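Long-range contact in ribosome hibernation protein YHBH (Vibrio cholerae serotype O1, PDB 4HEI), which probably inhibits translation by binding the small ribosomal subunit, and associates with the 100S ribosome dimers of stationary phase: residues I10-F24 against M70-V82. Sequence-based numbering, arbitrary orientation.
Sequences IDLTDSMQDYVHSKF and MYAAIDSLVDKLV
Tyr71 is the long bump of this interface: its ring leaves helix 70-82 and lies across the N-terminal turn of helix 14-24, in a hollow between Ser15, Met16 and Tyr19. At its far end Tyr71 OH hydrogen-bonds Ser15 OG at 2.7 Å, and a water joins the same hydroxyl to OG1 of the N-cap residue Thr13, which accepts a capping bond from Met16 N. The Met16 side chain crosses that of Tyr71 at about a right angle, CG 3.8 Å from Tyr71 CZ. The CD1 edge of Tyr71 meets one face of Tyr19 in a T-shaped stack, planes at 71°, while Lys23 CG lies over the rim of the opposite face. With its CG anti to the backbone N (chi1 -173°), Tyr19 reaches across to helix 70-82, its ring edge toward a nearly perpendicular Asp75 carboxylate; hydroxyl and carboxylate are modelled too close, so this detail is doubtful. Lys23, bent at chi2 and chi3, curls back to form a salt bridge from NZ to the less surely placed Asp75 OD1. On the sheet side of these polar groups, Ile74 fills the hollow between Tyr19 and Val20: CG2 packs 3.9 Å from Tyr19 CE2, and CD1 lies 3.9 Å from Val20 CG2. The apolar seam ends with Ile10 CD1 against Met70 CE, tip to tip at 3.5 Å, and with Phe24 CZ against Leu81 CD1. Segments 14-24 and 70-82 run nearly parallel, crossing at -20°, side by side on one face of the four-stranded sheet. Val20 and Phe24 rest on strand 2-8, Phe24 also touching strands 34-44 and 47-56, whereas Leu77 and Leu81 seat the second helix on strand 59-67.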
# COMPACT_ATOMS: atom_id res chain seq x y z
N ILE A 10 -9.21 5.72 -13.04
CA ILE A 10 -10.06 5.69 -11.86
C ILE A 10 -10.31 7.09 -11.33
O ILE A 10 -9.52 8.01 -11.57
CB ILE A 10 -9.41 4.84 -10.74
CG1 ILE A 10 -10.38 4.69 -9.56
CG2 ILE A 10 -8.12 5.52 -10.27
CD1 ILE A 10 -9.81 3.89 -8.41
N ASP A 11 -11.41 7.25 -10.60
CA ASP A 11 -11.72 8.54 -10.00
C ASP A 11 -11.10 8.53 -8.62
O ASP A 11 -11.74 8.14 -7.65
CB ASP A 11 -13.23 8.74 -9.90
CG ASP A 11 -13.60 10.00 -9.14
OD1 ASP A 11 -12.78 10.95 -9.15
OD2 ASP A 11 -14.70 10.06 -8.56
N LEU A 12 -9.83 8.94 -8.54
CA LEU A 12 -9.12 8.99 -7.27
C LEU A 12 -9.76 10.06 -6.39
O LEU A 12 -9.70 11.25 -6.70
CB LEU A 12 -7.64 9.32 -7.52
CG LEU A 12 -6.65 9.24 -6.36
CD1 LEU A 12 -6.62 7.82 -5.81
CD2 LEU A 12 -5.27 9.64 -6.85
N THR A 13 -10.39 9.63 -5.30
CA THR A 13 -11.06 10.56 -4.38
C THR A 13 -10.22 10.85 -3.15
O THR A 13 -9.28 10.13 -2.84
CB THR A 13 -12.41 9.98 -3.90
OG1 THR A 13 -12.17 8.79 -3.14
CG2 THR A 13 -13.30 9.64 -5.08
N ASP A 14 -10.58 11.92 -2.44
CA ASP A 14 -9.85 12.27 -1.23
C ASP A 14 -10.07 11.21 -0.16
O ASP A 14 -9.23 11.02 0.71
CB ASP A 14 -10.29 13.64 -0.71
CG ASP A 14 -9.88 14.76 -1.64
OD1 ASP A 14 -8.68 14.84 -1.97
OD2 ASP A 14 -10.75 15.57 -2.02
N SER A 15 -11.21 10.53 -0.24
CA SER A 15 -11.51 9.48 0.72
C SER A 15 -10.52 8.33 0.55
O SER A 15 -10.03 7.78 1.53
CB SER A 15 -12.94 8.96 0.53
OG SER A 15 -13.18 7.85 1.39
N MET A 16 -10.24 7.97 -0.70
CA MET A 16 -9.29 6.90 -0.97
C MET A 16 -7.93 7.30 -0.43
O MET A 16 -7.29 6.53 0.29
CB MET A 16 -9.17 6.63 -2.47
CG MET A 16 -10.15 5.60 -3.01
SD MET A 16 -10.04 5.47 -4.80
CE MET A 16 -11.51 6.34 -5.28
N GLN A 17 -7.50 8.50 -0.77
CA GLN A 17 -6.21 8.98 -0.30
C GLN A 17 -6.16 9.05 1.21
O GLN A 17 -5.18 8.62 1.83
CB GLN A 17 -5.88 10.33 -0.94
CG GLN A 17 -5.60 10.20 -2.43
CD GLN A 17 -5.07 11.48 -3.05
OE1 GLN A 17 -5.83 12.39 -3.38
NE2 GLN A 17 -3.76 11.55 -3.22
N ASP A 18 -7.22 9.57 1.82
CA ASP A 18 -7.27 9.66 3.28
C ASP A 18 -7.18 8.27 3.89
O ASP A 18 -6.45 8.04 4.86
CB ASP A 18 -8.57 10.33 3.75
CG ASP A 18 -8.63 11.81 3.41
OD1 ASP A 18 -7.56 12.42 3.21
OD2 ASP A 18 -9.75 12.37 3.35
N TYR A 19 -7.92 7.33 3.31
CA TYR A 19 -7.92 5.96 3.80
C TYR A 19 -6.53 5.35 3.69
O TYR A 19 -6.04 4.72 4.63
CB TYR A 19 -8.92 5.11 2.99
CG TYR A 19 -9.10 3.72 3.54
CD1 TYR A 19 -9.74 3.52 4.76
CD2 TYR A 19 -8.63 2.61 2.85
CE1 TYR A 19 -9.90 2.24 5.28
CE2 TYR A 19 -8.79 1.33 3.36
CZ TYR A 19 -9.42 1.15 4.58
OH TYR A 19 -9.58 -0.11 5.09
N VAL A 20 -5.89 5.52 2.53
CA VAL A 20 -4.55 4.99 2.33
C VAL A 20 -3.62 5.56 3.39
O VAL A 20 -2.86 4.82 4.02
CB VAL A 20 -4.01 5.34 0.94
CG1 VAL A 20 -2.53 4.93 0.84
CG2 VAL A 20 -4.82 4.60 -0.14
N HIS A 21 -3.67 6.87 3.58
CA HIS A 21 -2.82 7.50 4.58
C HIS A 21 -3.09 6.93 5.96
O HIS A 21 -2.16 6.67 6.73
CB HIS A 21 -3.04 9.02 4.57
CG HIS A 21 -2.13 9.74 3.63
ND1 HIS A 21 -0.78 9.88 3.88
CD2 HIS A 21 -2.36 10.32 2.43
CE1 HIS A 21 -0.22 10.52 2.86
NE2 HIS A 21 -1.15 10.80 1.97
N SER A 22 -4.36 6.70 6.27
CA SER A 22 -4.74 6.13 7.55
C SER A 22 -4.05 4.78 7.78
O SER A 22 -3.44 4.55 8.83
CB SER A 22 -6.26 5.96 7.61
OG SER A 22 -6.66 5.41 8.85
N LYS A 23 -4.14 3.90 6.79
CA LYS A 23 -3.53 2.58 6.88
C LYS A 23 -2.02 2.63 7.08
O LYS A 23 -1.47 1.87 7.88
CB LYS A 23 -3.84 1.77 5.61
CG LYS A 23 -5.32 1.66 5.27
CD LYS A 23 -6.08 0.82 6.28
CE LYS A 23 -5.66 -0.64 6.19
NZ LYS A 23 -6.53 -1.51 7.03
N PHE A 24 -1.34 3.52 6.36
CA PHE A 24 0.10 3.64 6.48
C PHE A 24 0.56 4.33 7.77
O PHE A 24 1.64 4.03 8.28
CB PHE A 24 0.67 4.34 5.24
CG PHE A 24 0.86 3.40 4.08
CD1 PHE A 24 2.00 2.61 4.00
CD2 PHE A 24 -0.13 3.27 3.11
CE1 PHE A 24 2.15 1.68 2.97
CE2 PHE A 24 0.01 2.34 2.08
CZ PHE A 24 1.15 1.55 2.01
N MET A 70 -12.51 -1.17 -4.26
CA MET A 70 -11.18 -0.60 -4.06
C MET A 70 -10.71 -0.53 -2.60
O MET A 70 -9.56 -0.80 -2.30
CB MET A 70 -11.10 0.80 -4.69
CG MET A 70 -9.71 1.43 -4.63
SD MET A 70 -8.44 0.41 -5.42
CE MET A 70 -8.71 0.82 -7.12
N TYR A 71 -11.61 -0.18 -1.69
CA TYR A 71 -11.22 -0.10 -0.29
C TYR A 71 -10.86 -1.48 0.23
O TYR A 71 -9.93 -1.62 1.03
CB TYR A 71 -12.34 0.54 0.52
CG TYR A 71 -12.49 2.02 0.24
CD1 TYR A 71 -11.75 2.96 0.95
CD2 TYR A 71 -13.35 2.47 -0.76
CE1 TYR A 71 -11.86 4.31 0.68
CE2 TYR A 71 -13.47 3.82 -1.05
CZ TYR A 71 -12.72 4.74 -0.32
OH TYR A 71 -12.84 6.08 -0.60
N ALA A 72 -11.57 -2.50 -0.23
CA ALA A 72 -11.29 -3.87 0.18
C ALA A 72 -9.95 -4.27 -0.44
O ALA A 72 -9.18 -5.02 0.16
CB ALA A 72 -12.39 -4.80 -0.30
N ALA A 73 -9.68 -3.78 -1.64
CA ALA A 73 -8.43 -4.08 -2.32
C ALA A 73 -7.27 -3.52 -1.50
O ALA A 73 -6.26 -4.19 -1.28
CB ALA A 73 -8.43 -3.47 -3.72
N ILE A 74 -7.43 -2.28 -1.04
CA ILE A 74 -6.40 -1.64 -0.24
C ILE A 74 -6.16 -2.41 1.06
O ILE A 74 -5.03 -2.58 1.48
CB ILE A 74 -6.77 -0.18 0.07
CG1 ILE A 74 -6.78 0.62 -1.24
CG2 ILE A 74 -5.77 0.43 1.05
CD1 ILE A 74 -7.46 1.97 -1.13
N ASP A 75 -7.24 -2.86 1.70
CA ASP A 75 -7.08 -3.62 2.94
C ASP A 75 -6.31 -4.90 2.69
O ASP A 75 -5.48 -5.29 3.51
CB ASP A 75 -8.43 -3.97 3.55
CG ASP A 75 -9.12 -2.77 4.13
OD1 ASP A 75 -8.49 -2.11 4.99
OD2 ASP A 75 -10.27 -2.50 3.75
N SER A 76 -6.60 -5.57 1.58
CA SER A 76 -5.90 -6.80 1.26
C SER A 76 -4.44 -6.51 0.97
O SER A 76 -3.55 -7.28 1.37
CB SER A 76 -6.54 -7.48 0.04
OG SER A 76 -7.86 -7.89 0.34
N LEU A 77 -4.18 -5.39 0.29
CA LEU A 77 -2.81 -5.00 -0.03
C LEU A 77 -2.00 -4.82 1.25
O LEU A 77 -0.90 -5.34 1.37
CB LEU A 77 -2.79 -3.70 -0.83
CG LEU A 77 -1.42 -3.04 -1.03
CD1 LEU A 77 -0.48 -4.00 -1.75
CD2 LEU A 77 -1.58 -1.75 -1.83
N VAL A 78 -2.55 -4.06 2.19
CA VAL A 78 -1.85 -3.81 3.44
C VAL A 78 -1.55 -5.11 4.18
O VAL A 78 -0.47 -5.27 4.74
CB VAL A 78 -2.66 -2.85 4.34
CG1 VAL A 78 -1.99 -2.72 5.71
CG2 VAL A 78 -2.73 -1.49 3.66
N ASP A 79 -2.51 -6.04 4.19
CA ASP A 79 -2.27 -7.31 4.85
C ASP A 79 -1.07 -8.02 4.23
O ASP A 79 -0.29 -8.65 4.94
CB ASP A 79 -3.51 -8.21 4.80
CG ASP A 79 -4.57 -7.79 5.80
OD1 ASP A 79 -4.20 -7.40 6.92
OD2 ASP A 79 -5.78 -7.86 5.48
N LYS A 80 -0.92 -7.92 2.91
CA LYS A 80 0.21 -8.55 2.23
C LYS A 80 1.51 -7.84 2.59
O LYS A 80 2.54 -8.49 2.82
CB LYS A 80 0.02 -8.52 0.71
CG LYS A 80 -1.14 -9.33 0.18
CD LYS A 80 -1.10 -9.40 -1.34
CE LYS A 80 -2.30 -10.16 -1.90
NZ LYS A 80 -2.20 -10.31 -3.38
N LEU A 81 1.47 -6.51 2.64
CA LEU A 81 2.66 -5.73 2.98
C LEU A 81 3.11 -6.02 4.41
O LEU A 81 4.29 -6.17 4.68
CB LEU A 81 2.37 -4.23 2.82
CG LEU A 81 2.04 -3.74 1.41
CD1 LEU A 81 1.67 -2.26 1.47
CD2 LEU A 81 3.25 -3.94 0.50
N VAL A 82 2.15 -6.09 5.33
CA VAL A 82 2.46 -6.37 6.73
C VAL A 82 3.16 -7.72 6.88
O VAL A 82 4.13 -7.83 7.62
CB VAL A 82 1.18 -6.35 7.61
CG1 VAL A 82 1.52 -6.79 9.03
CG2 VAL A 82 0.59 -4.96 7.63
O HOH W 1 -14.26 6.94 -2.63
O HOH W 2 -5.31 -4.31 6.32